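Local coordinates for thioesterase (Streptomyces coelicolor, PDB 3QMW), which is a thioesterase of the prodiginine biosynthetic pathway, with an alpha/beta hydrolase fold, and probably hydrolyses thioester bonds, at residues P30-C35 with E56-P61; R47-R52 with P246-L251; A85-L90 with C116-R121; T96-L101 with R125-F130. One frame throughout, in Å; residues are numbered along the deposited sequence.

Contact 1 (P30-C35 with E56-P61); sequences PLRLVC and EVAVVP
Strands 31-35 and 57-61 run parallel, their axes 24° apart, with Leu33 bonded through both its N-H and its carbonyl to Ala58 and Val60. Leu33 N gives to Ala58 O at 2.8 Å. Val60 N gives to Leu33 O, also at 2.8 Å. Nearer the start of the pair, Ala58 N reaches Leu31 O at 3.0 Å in an almost straight bond. At the far end the bond from Cys35 N to Val60 O is weak. Leu31, Leu33, Cys35, Val57 and Val59 share one face of the sheet. On it Val57 CG2 stands anti to the backbone N and touches Leu33 CB at 3.8 Å. The same methyl meets Leu31 CD2 at 4.1 Å, where the two side chains lie alongside each other and point the same way. Cys35 SG sits beside its own backbone N (chi1 -52°), and this places it 3.8 Å from Val59 CG1. The opposite face carries Arg32, Val34, Ala58 and Val60. The guanidinium of Arg32 turns out of the pair and bonds the carbonyls of Asp98 and Pro26. The two strands belong to a beta-alpha-beta unit whose helix, 49-53, sends Gln50 back to bond Val59 N and Val57 O. Strand 57-61 is outermost in the sheet of this chain, and strand 31-36 is bonded on its other side to strand 99-104.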
loop_
_atom_site.group_PDB
_atom_site.type_symbol
_atom_site.label_atom_id
_atom_site.label_comp_id
_atom_site.label_asym_id
_atom_site.label_seq_id
_atom_site.Cartn_x
_atom_site.Cartn_y
_atom_site.Cartn_z
ATOM N N PRO D 30 9.018 15.307 -3.374
ATOM C CA PRO D 30 7.724 15.960 -3.586
ATOM C C PRO D 30 6.969 16.166 -2.290
ATOM O O PRO D 30 6.476 17.261 -2.030
ATOM C CB PRO D 30 6.967 14.973 -4.482
ATOM C CG PRO D 30 8.020 14.212 -5.181
ATOM C CD PRO D 30 9.191 14.137 -4.253
ATOM N N LEU D 31 6.899 15.101 -1.493
ATOM C CA LEU D 31 6.299 15.121 -0.168
ATOM C C LEU D 31 7.316 14.557 0.831
ATOM O O LEU D 31 8.230 13.816 0.448
ATOM C CB LEU D 31 5.038 14.264 -0.177
ATOM C CG LEU D 31 4.169 14.170 1.084
ATOM C CD1 LEU D 31 3.670 15.540 1.525
ATOM C CD2 LEU D 31 2.988 13.238 0.824
ATOM N N ARG D 32 7.165 14.937 2.101
ATOM C CA ARG D 32 7.951 14.368 3.203
ATOM C C ARG D 32 6.972 13.865 4.255
ATOM O O ARG D 32 6.034 14.579 4.596
ATOM C CB ARG D 32 8.891 15.416 3.816
ATOM C CG ARG D 32 10.101 15.790 2.936
ATOM C CD ARG D 32 9.745 16.756 1.769
ATOM N NE ARG D 32 9.197 18.006 2.271
ATOM C CZ ARG D 32 9.922 18.969 2.836
ATOM N NH1 ARG D 32 9.323 20.060 3.273
ATOM N NH2 ARG D 32 11.245 18.861 2.965
ATOM N N LEU D 33 7.164 12.646 4.753
ATOM C CA LEU D 33 6.289 12.112 5.801
ATOM C C LEU D 33 7.033 12.010 7.127
ATOM O O LEU D 33 7.944 11.185 7.284
ATOM C CB LEU D 33 5.715 10.751 5.418
ATOM C CG LEU D 33 4.694 10.173 6.399
ATOM C CD1 LEU D 33 3.417 10.982 6.385
ATOM C CD2 LEU D 33 4.411 8.721 6.060
ATOM N N VAL D 34 6.607 12.851 8.074
ATOM C CA VAL D 34 7.257 13.020 9.361
ATOM C C VAL D 34 6.582 12.105 10.380
ATOM O O VAL D 34 5.426 12.308 10.759
ATOM C CB VAL D 34 7.186 14.503 9.802
ATOM C CG1 VAL D 34 7.850 14.712 11.143
ATOM C CG2 VAL D 34 7.833 15.398 8.736
ATOM N N CYS D 35 7.333 11.103 10.829
ATOM C CA CYS D 35 6.775 9.988 11.567
ATOM C C CYS D 35 7.204 9.976 13.034
ATOM O O CYS D 35 8.390 10.040 13.334
ATOM C CB CYS D 35 7.211 8.689 10.893
ATOM S SG CYS D 35 6.895 8.585 9.099
ATOM N N GLU D 56 7.921 9.174 -4.230
ATOM C CA GLU D 56 7.216 10.475 -4.198
ATOM C C GLU D 56 7.018 10.980 -2.767
ATOM O O GLU D 56 6.422 12.041 -2.548
ATOM C CB GLU D 56 5.837 10.372 -4.866
ATOM C CG GLU D 56 5.844 9.737 -6.256
ATOM C CD GLU D 56 6.404 10.659 -7.320
ATOM O OE1 GLU D 56 5.761 11.699 -7.599
ATOM O OE2 GLU D 56 7.477 10.334 -7.883
ATOM N N VAL D 57 7.477 10.190 -1.799
ATOM C CA VAL D 57 7.374 10.521 -0.386
ATOM C C VAL D 57 8.678 10.083 0.275
ATOM O O VAL D 57 9.079 8.920 0.170
ATOM C CB VAL D 57 6.139 9.842 0.263
ATOM C CG1 VAL D 57 6.327 8.332 0.359
ATOM C CG2 VAL D 57 5.842 10.441 1.627
ATOM N N ALA D 58 9.369 11.034 0.893
ATOM C CA ALA D 58 10.549 10.731 1.697
ATOM C C ALA D 58 10.089 10.553 3.138
ATOM O O ALA D 58 9.491 11.463 3.721
ATOM C CB ALA D 58 11.589 11.857 1.592
ATOM N N VAL D 59 10.345 9.370 3.693
ATOM C CA VAL D 59 9.963 9.041 5.065
ATOM C C VAL D 59 11.046 9.565 5.981
ATOM O O VAL D 59 12.205 9.123 5.883
ATOM C CB VAL D 59 9.834 7.532 5.271
ATOM C CG1 VAL D 59 9.563 7.210 6.738
ATOM C CG2 VAL D 59 8.724 6.975 4.377
ATOM N N VAL D 60 10.674 10.505 6.854
ATOM C CA VAL D 60 11.628 11.139 7.750
ATOM C C VAL D 60 11.208 10.904 9.206
ATOM O O VAL D 60 10.478 11.713 9.800
ATOM C CB VAL D 60 11.776 12.642 7.444
ATOM C CG1 VAL D 60 13.008 13.190 8.134
ATOM C CG2 VAL D 60 11.895 12.867 5.955
ATOM N N PRO D 61 11.659 9.778 9.790
ATOM C CA PRO D 61 11.293 9.499 11.171
ATOM C C PRO D 61 12.036 10.408 12.154
ATOM O O PRO D 61 13.164 10.858 11.882
ATOM C CB PRO D 61 11.697 8.034 11.352
ATOM C CG PRO D 61 11.964 7.527 9.974
ATOM C CD PRO D 61 12.474 8.689 9.233
#

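Contact 2 (R47-R52 with P246-L251); sequences RGWQER and PSRDRL
The extended chain of Arg248, straight from CG to NE, brings its guanidinium to Arg47 and Trp49, whereas Arg52 bends at chi2 (-61°) and turns its guanidinium to Asp249. Asp249 OD1 takes both terminal nitrogens of Arg52. It lies 2.5 Å from Arg52 NH2, a very short bond whose exact length is doubtful, and 3.0 Å from Arg52 NH1 in a weak one. The carboxylate meets the guanidinium at its edge, and the two planes are only 11° apart. Arg248 stands crosswise to this pair. Its NH1 sits over one face of the Arg52 guanidinium, 3.6 Å from Arg52 NH1, with the two guanidinium planes 82° apart. Its NH2 makes a weak, bent bond of 2.9 Å to Arg47 O and lies 3.6 Å from Trp49 CD1, near the plane of the indole at its edge. Deeper in, Leu251 CD2 touches Trp49 CH2 at 3.6 Å, and Phe46, Leu252 and Leu255 pack on the same indole. The contact joins the short helix 49-53 to the C-terminal helix 246-258 of the alpha/beta hydrolase fold. Asp249 also packs on Gly54 of the second subunit. With an alanine at Arg52, Asp249 would probably be left without its charge partner on helix 49-53, and its carboxylate would be set free to turn. Two like charges lie close together here, and the carboxylate of Asp249 probably offsets part of their repulsion while the indole and Leu251 supply the apolar part.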
loop_
_atom_site.group_PDB
_atom_site.type_symbol
_atom_site.label_atom_id
_atom_site.label_comp_id
_atom_site.label_asym_id
_atom_site.label_seq_id
_atom_site.Cartn_x
_atom_site.Cartn_y
_atom_site.Cartn_z
ATOM N N ARG D 47 11.122 1.098 10.224
ATOM C CA ARG D 47 12.047 0.388 9.351
ATOM C C ARG D 47 11.218 -0.279 8.258
ATOM O O ARG D 47 10.216 -0.935 8.537
ATOM C CB ARG D 47 12.830 -0.664 10.139
ATOM C CG ARG D 47 14.159 -1.085 9.529
ATOM C CD ARG D 47 14.892 -2.114 10.414
ATOM N NE ARG D 47 14.312 -3.469 10.363
ATOM C CZ ARG D 47 13.335 -3.943 11.151
ATOM N NH1 ARG D 47 12.759 -3.190 12.094
ATOM N NH2 ARG D 47 12.919 -5.199 10.997
ATOM N N GLY D 48 11.627 -0.083 7.013
ATOM C CA GLY D 48 10.969 -0.710 5.888
ATOM C C GLY D 48 9.932 0.168 5.222
ATOM O O GLY D 48 9.518 -0.123 4.109
ATOM N N TRP D 49 9.504 1.234 5.893
ATOM C CA TRP D 49 8.442 2.086 5.378
ATOM C C TRP D 49 8.792 2.745 4.054
ATOM O O TRP D 49 7.935 2.839 3.185
ATOM C CB TRP D 49 8.072 3.169 6.387
ATOM C CG TRP D 49 7.166 2.699 7.455
ATOM C CD1 TRP D 49 7.212 1.505 8.100
ATOM C CD2 TRP D 49 6.093 3.432 8.041
ATOM N NE1 TRP D 49 6.218 1.431 9.034
ATOM C CE2 TRP D 49 5.512 2.603 9.022
ATOM C CE3 TRP D 49 5.554 4.706 7.823
ATOM C CZ2 TRP D 49 4.409 3.002 9.790
ATOM C CZ3 TRP D 49 4.459 5.105 8.585
ATOM C CH2 TRP D 49 3.899 4.254 9.555
ATOM N N GLN D 50 10.035 3.209 3.899
ATOM C CA GLN D 50 10.431 3.919 2.677
ATOM C C GLN D 50 10.184 3.059 1.448
ATOM O O GLN D 50 9.641 3.528 0.447
ATOM C CB GLN D 50 11.903 4.323 2.712
ATOM C CG GLN D 50 12.347 5.137 1.486
ATOM C CD GLN D 50 11.595 6.454 1.357
ATOM O OE1 GLN D 50 11.350 7.127 2.350
ATOM N NE2 GLN D 50 11.228 6.821 0.137
ATOM N N GLU D 51 10.593 1.799 1.547
ATOM C CA GLU D 51 10.482 0.840 0.461
ATOM C C GLU D 51 9.027 0.619 0.061
ATOM O O GLU D 51 8.733 0.445 -1.124
ATOM C CB GLU D 51 11.092 -0.506 0.879
ATOM C CG GLU D 51 12.625 -0.541 0.950
ATOM C CD GLU D 51 13.224 0.105 2.214
ATOM O OE1 GLU D 51 12.535 0.184 3.264
ATOM O OE2 GLU D 51 14.403 0.535 2.147
ATOM N N ARG D 52 8.129 0.630 1.046
ATOM C CA ARG D 52 6.713 0.318 0.822
ATOM C C ARG D 52 5.884 1.470 0.288
ATOM O O ARG D 52 4.704 1.274 -0.027
ATOM C CB ARG D 52 6.050 -0.141 2.116
ATOM C CG ARG D 52 6.666 -1.358 2.733
ATOM C CD ARG D 52 6.592 -2.575 1.817
ATOM N NE ARG D 52 6.677 -3.792 2.622
ATOM C CZ ARG D 52 5.650 -4.353 3.253
ATOM N NH1 ARG D 52 5.849 -5.447 3.975
ATOM N NH2 ARG D 52 4.431 -3.838 3.157
ATOM N N PRO D 246 -0.305 -8.196 9.212
ATOM C CA PRO D 246 -1.253 -7.797 8.174
ATOM C C PRO D 246 -1.708 -6.339 8.269
ATOM O O PRO D 246 -1.888 -5.694 7.233
ATOM C CB PRO D 246 -2.450 -8.737 8.391
ATOM C CG PRO D 246 -1.964 -9.828 9.302
ATOM C CD PRO D 246 -0.862 -9.233 10.102
ATOM N N SER D 247 -1.901 -5.829 9.491
ATOM C CA SER D 247 -2.381 -4.453 9.691
ATOM C C SER D 247 -1.290 -3.381 9.559
ATOM O O SER D 247 -1.585 -2.231 9.263
ATOM C CB SER D 247 -3.109 -4.322 11.027
ATOM O OG SER D 247 -2.421 -4.994 12.050
ATOM N N ARG D 248 -0.033 -3.747 9.770
ATOM C CA ARG D 248 1.067 -2.839 9.449
ATOM C C ARG D 248 1.105 -2.640 7.948
ATOM O O ARG D 248 1.338 -1.529 7.470
ATOM C CB ARG D 248 2.417 -3.387 9.928
ATOM C CG ARG D 248 3.610 -2.724 9.246
ATOM C CD ARG D 248 4.897 -3.324 9.681
ATOM N NE ARG D 248 6.034 -2.575 9.158
ATOM C CZ ARG D 248 6.667 -2.828 8.012
ATOM N NH1 ARG D 248 6.275 -3.824 7.216
ATOM N NH2 ARG D 248 7.700 -2.063 7.650
ATOM N N ASP D 249 0.910 -3.744 7.218
ATOM C CA ASP D 249 0.800 -3.732 5.749
ATOM C C ASP D 249 -0.379 -2.877 5.278
ATOM O O ASP D 249 -0.221 -2.082 4.354
ATOM C CB ASP D 249 0.664 -5.163 5.185
ATOM C CG ASP D 249 2.001 -5.887 5.062
ATOM O OD1 ASP D 249 2.923 -5.342 4.418
ATOM O OD2 ASP D 249 2.123 -7.020 5.580
ATOM N N ARG D 250 -1.540 -3.020 5.921
ATOM C CA ARG D 250 -2.714 -2.231 5.541
ATOM C C ARG D 250 -2.577 -0.752 5.877
ATOM O O ARG D 250 -2.888 0.095 5.033
ATOM C CB ARG D 250 -3.998 -2.784 6.156
ATOM C CG ARG D 250 -4.781 -3.696 5.234
ATOM C CD ARG D 250 -6.276 -3.722 5.602
ATOM N NE ARG D 250 -7.090 -4.414 4.592
ATOM C CZ ARG D 250 -7.132 -5.741 4.421
ATOM N NH1 ARG D 250 -6.402 -6.560 5.183
ATOM N NH2 ARG D 250 -7.906 -6.258 3.472
ATOM N N LEU D 251 -2.118 -0.430 7.091
ATOM C CA LEU D 251 -1.823 0.965 7.440
ATOM C C LEU D 251 -1.021 1.595 6.314
ATOM O O LEU D 251 -1.410 2.622 5.783
ATOM C CB LEU D 251 -1.034 1.082 8.747
ATOM C CG LEU D 251 -0.382 2.461 8.980
ATOM C CD1 LEU D 251 -1.382 3.396 9.587
ATOM C CD2 LEU D 251 0.834 2.382 9.851
#

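Contact 3 (A85-L90 with C116-R121); sequences AVADAL and CVLRRR
Ala87 and Leu118 form the centre of the apolar contact. Ala87 CB meets Leu118 CD2 at 3.7 Å, and Val117 CG1 lies 4.1 Å from the same Ala87 CB. About one turn further along helix 79-91, Leu90 CD1 and Leu118 CD1 come within 4.4 Å. The small side chain of Ala87 is consistent with the near approach of the backbones, Ala87 CA and Leu118 CA being 6.5 Å apart. Helices 85-90 and 116-120 cross here at -63°. Both belong to the alpha/beta hydrolase fold. Helix 106-120 follows strand 99-104, and the turn between them has the sequence pattern of a nucleophile elbow; the contact lies at the far end of that helix. The polar contact runs along the exposed side. Arg121 is extended from CG to NE (chi2 -172°), which carries its guanidinium across to helix 79-91. Arg121 NH1 bonds Asp88 OD1 at 2.7 Å, on the anti side and tilted out of the carboxylate plane. Arg121 NH2 adds a weak bond to the same oxygen, which lies near the guanidinium edge; the two planes are 37° apart. One face of the guanidinium rests on Ala87 CB, which is offset toward its rim. Arg121 NH1 has a second acidic partner in Glu91, so the arginine charge is probably shared between the two carboxylates. On another side of helix 79-91, Trp11 of the second subunit packs on Ala85, Val86 and Ala89.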
loop_
_atom_site.group_PDB
_atom_site.type_symbol
_atom_site.label_atom_id
_atom_site.label_comp_id
_atom_site.label_asym_id
_atom_site.label_seq_id
_atom_site.Cartn_x
_atom_site.Cartn_y
_atom_site.Cartn_z
ATOM N N ALA D 85 10.388 21.950 20.725
ATOM C CA ALA D 85 11.717 21.511 20.279
ATOM C C ALA D 85 11.626 20.876 18.889
ATOM O O ALA D 85 12.456 21.155 18.013
ATOM C CB ALA D 85 12.320 20.526 21.280
ATOM N N VAL D 86 10.604 20.031 18.703
ATOM C CA VAL D 86 10.364 19.328 17.432
ATOM C C VAL D 86 10.144 20.285 16.250
ATOM O O VAL D 86 10.693 20.088 15.157
ATOM C CB VAL D 86 9.142 18.364 17.544
ATOM C CG1 VAL D 86 8.597 17.996 16.160
ATOM C CG2 VAL D 86 9.505 17.116 18.341
ATOM N N ALA D 87 9.331 21.312 16.477
ATOM C CA ALA D 87 9.023 22.293 15.448
ATOM C C ALA D 87 10.266 23.118 15.126
ATOM O O ALA D 87 10.544 23.397 13.957
ATOM C CB ALA D 87 7.867 23.183 15.887
ATOM N N ASP D 88 11.030 23.481 16.159
ATOM C CA ASP D 88 12.308 24.159 15.956
ATOM C C ASP D 88 13.137 23.372 14.958
ATOM O O ASP D 88 13.505 23.890 13.911
ATOM C CB ASP D 88 13.081 24.316 17.275
ATOM C CG ASP D 88 12.438 25.328 18.224
ATOM O OD1 ASP D 88 11.744 26.259 17.748
ATOM O OD2 ASP D 88 12.638 25.198 19.453
ATOM N N ALA D 89 13.389 22.109 15.284
ATOM C CA ALA D 89 14.131 21.186 14.421
ATOM C C ALA D 89 13.613 21.113 12.972
ATOM O O ALA D 89 14.396 21.107 12.012
ATOM C CB ALA D 89 14.113 19.802 15.042
ATOM N N LEU D 90 12.295 21.054 12.820
ATOM C CA LEU D 90 11.692 20.997 11.495
ATOM C C LEU D 90 11.938 22.280 10.717
ATOM O O LEU D 90 12.332 22.235 9.549
ATOM C CB LEU D 90 10.192 20.725 11.593
ATOM C CG LEU D 90 9.839 19.302 12.012
ATOM C CD1 LEU D 90 8.411 19.227 12.530
ATOM C CD2 LEU D 90 10.056 18.361 10.841
ATOM N N CYS D 116 -0.462 21.994 15.780
ATOM C CA CYS D 116 -0.885 23.238 16.402
ATOM C C CYS D 116 0.260 24.250 16.511
ATOM O O CYS D 116 0.132 25.394 16.087
ATOM C CB CYS D 116 -1.458 22.948 17.788
ATOM S SG CYS D 116 -2.920 21.858 17.744
ATOM N N VAL D 117 1.385 23.821 17.065
ATOM C CA VAL D 117 2.513 24.720 17.298
ATOM C C VAL D 117 3.050 25.353 16.009
ATOM O O VAL D 117 3.477 26.500 16.022
ATOM C CB VAL D 117 3.640 24.003 18.080
ATOM C CG1 VAL D 117 4.914 24.847 18.111
ATOM C CG2 VAL D 117 3.158 23.671 19.496
ATOM N N LEU D 118 3.024 24.624 14.901
ATOM C CA LEU D 118 3.452 25.190 13.621
ATOM C C LEU D 118 2.407 26.178 13.055
ATOM O O LEU D 118 2.750 27.073 12.274
ATOM C CB LEU D 118 3.755 24.078 12.613
ATOM C CG LEU D 118 5.000 23.234 12.929
ATOM C CD1 LEU D 118 4.951 21.912 12.176
ATOM C CD2 LEU D 118 6.285 23.984 12.607
ATOM N N ARG D 119 1.142 26.010 13.446
ATOM C CA ARG D 119 0.083 26.969 13.091
ATOM C C ARG D 119 0.304 28.295 13.804
ATOM O O ARG D 119 0.355 29.344 13.156
ATOM C CB ARG D 119 -1.318 26.433 13.434
ATOM C CG ARG D 119 -2.462 27.425 13.168
ATOM C CD ARG D 119 -3.825 26.752 13.211
ATOM N NE ARG D 119 -4.190 26.302 14.556
ATOM C CZ ARG D 119 -5.390 25.823 14.902
ATOM N NH1 ARG D 119 -6.377 25.727 14.013
ATOM N NH2 ARG D 119 -5.613 25.443 16.157
ATOM N N ARG D 120 0.446 28.243 15.129
ATOM C CA ARG D 120 0.698 29.446 15.932
ATOM C C ARG D 120 1.889 30.256 15.404
ATOM O O ARG D 120 1.852 31.485 15.398
ATOM C CB ARG D 120 0.931 29.099 17.410
ATOM C CG ARG D 120 -0.212 28.320 18.081
ATOM C CD ARG D 120 -0.275 28.570 19.600
ATOM N NE ARG D 120 1.049 28.598 20.233
ATOM C CZ ARG D 120 1.671 27.552 20.785
ATOM N NH1 ARG D 120 2.875 27.714 21.328
ATOM N NH2 ARG D 120 1.105 26.348 20.803
ATOM N N ARG D 121 2.930 29.562 14.954
ATOM C CA ARG D 121 4.115 30.211 14.402
ATOM C C ARG D 121 3.899 30.626 12.953
ATOM O O ARG D 121 4.769 31.251 12.344
ATOM C CB ARG D 121 5.320 29.275 14.488
ATOM C CG ARG D 121 5.739 28.901 15.907
ATOM C CD ARG D 121 7.052 28.144 15.867
ATOM N NE ARG D 121 7.410 27.507 17.139
ATOM C CZ ARG D 121 8.567 26.878 17.368
ATOM N NH1 ARG D 121 9.498 26.800 16.419
ATOM N NH2 ARG D 121 8.799 26.326 18.554
#

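Contact 4 (T96-L101 with R125-F130); sequences THDYAL and RPRHLF
Tyr99 and Pro126 meet where the parallel strands 99-104 and 129-132 of the alpha/beta hydrolase sheet begin, the two strands of a beta-alpha-beta unit with helix 106-120 between them. Pro126 CB lies over the Tyr99 ring, 4.1 Å from its centroid, in a CH-pi contact. The backbone bonds follow. Arg127 N gives to Tyr99 O at 2.8 Å, and Phe130 N gives to Leu101 O at 2.7 Å, both nearly straight. Between them Leu101 N bonds His128 O at 3.2 Å. Side chains fill in beside these bonds: Leu101 CB meets Leu129 CD1 at 3.8 Å, and Ala100 CB comes to 4.2 Å from Phe130 CE2. At the outer end of the pair Asp98 and Arg127 lie alongside each other, and Asp98 OD1 makes a salt bridge of 3.6 Å to Arg127 NH2. With CG of Tyr99 between the backbone N and the carbonyl carbon (chi1 75°), the ring comes back against Pro126. Thr96 and Pro124 then hold it: Thr96 CA lies on the opposite face, and the hydroxyl bonds Pro124 O. An alanine in place of Tyr99 is likely to uncover Pro126 and leave Pro124 O without its hydroxyl partner. Further out, His128 NE2 bonds Thr204 OG1 of strand 203-208. The imidazole leads away from strand 99-104, and His128 CD2 stands 3.3 Å above the plane of the Phe130 ring, offset toward its rim.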
loop_
_atom_site.group_PDB
_atom_site.type_symbol
_atom_site.label_atom_id
_atom_site.label_comp_id
_atom_site.label_asym_id
_atom_site.label_seq_id
_atom_site.Cartn_x
_atom_site.Cartn_y
_atom_site.Cartn_z
ATOM N N THR D 96 9.038 21.905 6.855
ATOM C CA THR D 96 7.665 22.345 7.069
ATOM C C THR D 96 7.092 22.993 5.796
ATOM O O THR D 96 6.710 24.165 5.788
ATOM C CB THR D 96 7.613 23.308 8.256
ATOM O OG1 THR D 96 8.553 24.362 8.043
ATOM C CG2 THR D 96 7.983 22.575 9.549
ATOM N N HIS D 97 7.050 22.204 4.721
ATOM C CA HIS D 97 6.495 22.610 3.430
ATOM C C HIS D 97 6.309 21.347 2.608
ATOM O O HIS D 97 7.248 20.565 2.480
ATOM C CB HIS D 97 7.441 23.574 2.689
ATOM C CG HIS D 97 8.703 22.935 2.173
ATOM N ND1 HIS D 97 8.707 21.999 1.161
ATOM C CD2 HIS D 97 10.002 23.117 2.516
ATOM C CE1 HIS D 97 9.948 21.619 0.918
ATOM N NE2 HIS D 97 10.753 22.279 1.731
ATOM N N ASP D 98 5.124 21.130 2.049
ATOM C CA ASP D 98 4.861 19.888 1.300
ATOM C C ASP D 98 5.257 18.684 2.175
ATOM O O ASP D 98 6.255 17.982 1.924
ATOM C CB ASP D 98 5.608 19.864 -0.054
ATOM C CG ASP D 98 5.148 20.971 -1.016
ATOM O OD1 ASP D 98 3.975 21.415 -0.927
ATOM O OD2 ASP D 98 5.969 21.387 -1.871
ATOM N N TYR D 99 4.462 18.484 3.219
ATOM C CA TYR D 99 4.755 17.500 4.238
ATOM C C TYR D 99 3.471 17.079 4.932
ATOM O O TYR D 99 2.436 17.736 4.799
ATOM C CB TYR D 99 5.737 18.082 5.257
ATOM C CG TYR D 99 5.112 19.078 6.213
ATOM C CD1 TYR D 99 4.668 20.321 5.767
ATOM C CD2 TYR D 99 4.973 18.781 7.568
ATOM C CE1 TYR D 99 4.092 21.242 6.637
ATOM C CE2 TYR D 99 4.400 19.697 8.454
ATOM C CZ TYR D 99 3.958 20.929 7.983
ATOM O OH TYR D 99 3.387 21.832 8.864
ATOM N N ALA D 100 3.542 15.966 5.655
ATOM C CA ALA D 100 2.432 15.513 6.492
ATOM C C ALA D 100 2.949 14.844 7.765
ATOM O O ALA D 100 4.157 14.662 7.940
ATOM C CB ALA D 100 1.530 14.566 5.724
ATOM N N LEU D 101 2.027 14.469 8.641
ATOM C CA LEU D 101 2.381 13.952 9.948
ATOM C C LEU D 101 1.733 12.604 10.156
ATOM O O LEU D 101 0.517 12.464 9.972
ATOM C CB LEU D 101 1.933 14.926 11.059
ATOM C CG LEU D 101 2.397 16.385 10.904
ATOM C CD1 LEU D 101 1.701 17.296 11.895
ATOM C CD2 LEU D 101 3.943 16.493 10.992
ATOM N N ARG D 125 1.206 25.108 6.342
ATOM C CA ARG D 125 0.439 24.034 6.985
ATOM C C ARG D 125 0.594 22.687 6.262
ATOM O O ARG D 125 1.001 22.652 5.093
ATOM C CB ARG D 125 -1.043 24.433 7.127
ATOM C CG ARG D 125 -2.028 23.889 6.063
ATOM C CD ARG D 125 -3.389 23.595 6.720
ATOM N NE ARG D 125 -4.498 23.473 5.767
ATOM C CZ ARG D 125 -4.754 22.405 5.006
ATOM N NH1 ARG D 125 -3.974 21.324 5.046
ATOM N NH2 ARG D 125 -5.804 22.422 4.189
ATOM N N PRO D 126 0.258 21.576 6.958
ATOM C CA PRO D 126 0.520 20.231 6.457
ATOM C C PRO D 126 -0.543 19.733 5.490
ATOM O O PRO D 126 -1.658 20.254 5.474
ATOM C CB PRO D 126 0.486 19.388 7.732
ATOM C CG PRO D 126 -0.551 20.043 8.552
ATOM C CD PRO D 126 -0.444 21.525 8.257
ATOM N N ARG D 127 -0.188 18.713 4.714
ATOM C CA ARG D 127 -1.080 18.137 3.704
ATOM C C ARG D 127 -2.090 17.209 4.344
ATOM O O ARG D 127 -3.258 17.203 3.963
ATOM C CB ARG D 127 -0.281 17.362 2.652
ATOM C CG ARG D 127 0.708 18.224 1.868
ATOM C CD ARG D 127 0.019 18.996 0.744
ATOM N NE ARG D 127 0.662 20.290 0.476
ATOM C CZ ARG D 127 0.300 21.463 1.010
ATOM N NH1 ARG D 127 -0.717 21.549 1.872
ATOM N NH2 ARG D 127 0.969 22.569 0.678
ATOM N N HIS D 128 -1.632 16.425 5.315
ATOM C CA HIS D 128 -2.470 15.417 5.954
ATOM C C HIS D 128 -1.986 15.148 7.368
ATOM O O HIS D 128 -0.844 15.428 7.697
ATOM C CB HIS D 128 -2.432 14.119 5.137
ATOM C CG HIS D 128 -3.746 13.413 5.070
ATOM N ND1 HIS D 128 -4.568 13.493 3.971
ATOM C CD2 HIS D 128 -4.395 12.639 5.972
ATOM C CE1 HIS D 128 -5.665 12.791 4.194
ATOM N NE2 HIS D 128 -5.585 12.263 5.401
ATOM N N LEU D 129 -2.875 14.626 8.202
ATOM C CA LEU D 129 -2.526 14.189 9.545
ATOM C C LEU D 129 -3.014 12.761 9.776
ATOM O O LEU D 129 -4.209 12.499 9.748
ATOM C CB LEU D 129 -3.140 15.133 10.598
ATOM C CG LEU D 129 -3.016 14.722 12.074
ATOM C CD1 LEU D 129 -1.559 14.627 12.492
ATOM C CD2 LEU D 129 -3.753 15.697 12.958
ATOM N N PHE D 130 -2.074 11.849 10.018
ATOM C CA PHE D 130 -2.390 10.452 10.314
ATOM C C PHE D 130 -2.084 10.129 11.765
ATOM O O PHE D 130 -1.017 10.474 12.275
ATOM C CB PHE D 130 -1.568 9.524 9.423
ATOM C CG PHE D 130 -1.625 9.876 7.980
ATOM C CD1 PHE D 130 -2.665 9.413 7.181
ATOM C CD2 PHE D 130 -0.649 10.671 7.413
ATOM C CE1 PHE D 130 -2.720 9.735 5.847
ATOM C CE2 PHE D 130 -0.695 10.999 6.071
ATOM C CZ PHE D 130 -1.722 10.532 5.285
#

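Contacts 1 and 4 are the buried sheet contacts. Each pairs the two strands of its own beta-alpha-beta unit, and they share the sheet through neighbouring strands 31-36 and 99-104. Their chemistry is mostly backbone hydrogen bonds and aliphatic packing. Contact 3 is largely buried, with an apolar middle and an exposed Arg121-Asp88 bridge. Contact 2 is only partly buried and mostly charged, with one apolar pair, Trp49 and Leu251. These two helix contacts lie on opposite sides of the chain's centre, centres 27 Å apart. Helix 49-53 of contact 2 lies between the strands of contact 1 in the chain; contact 3 meets contact 4 where Leu118 touches Thr96 and Tyr99. Contacts 1, 2 and 3 touch the second subunit; no other chain of the assembly touches contact 4.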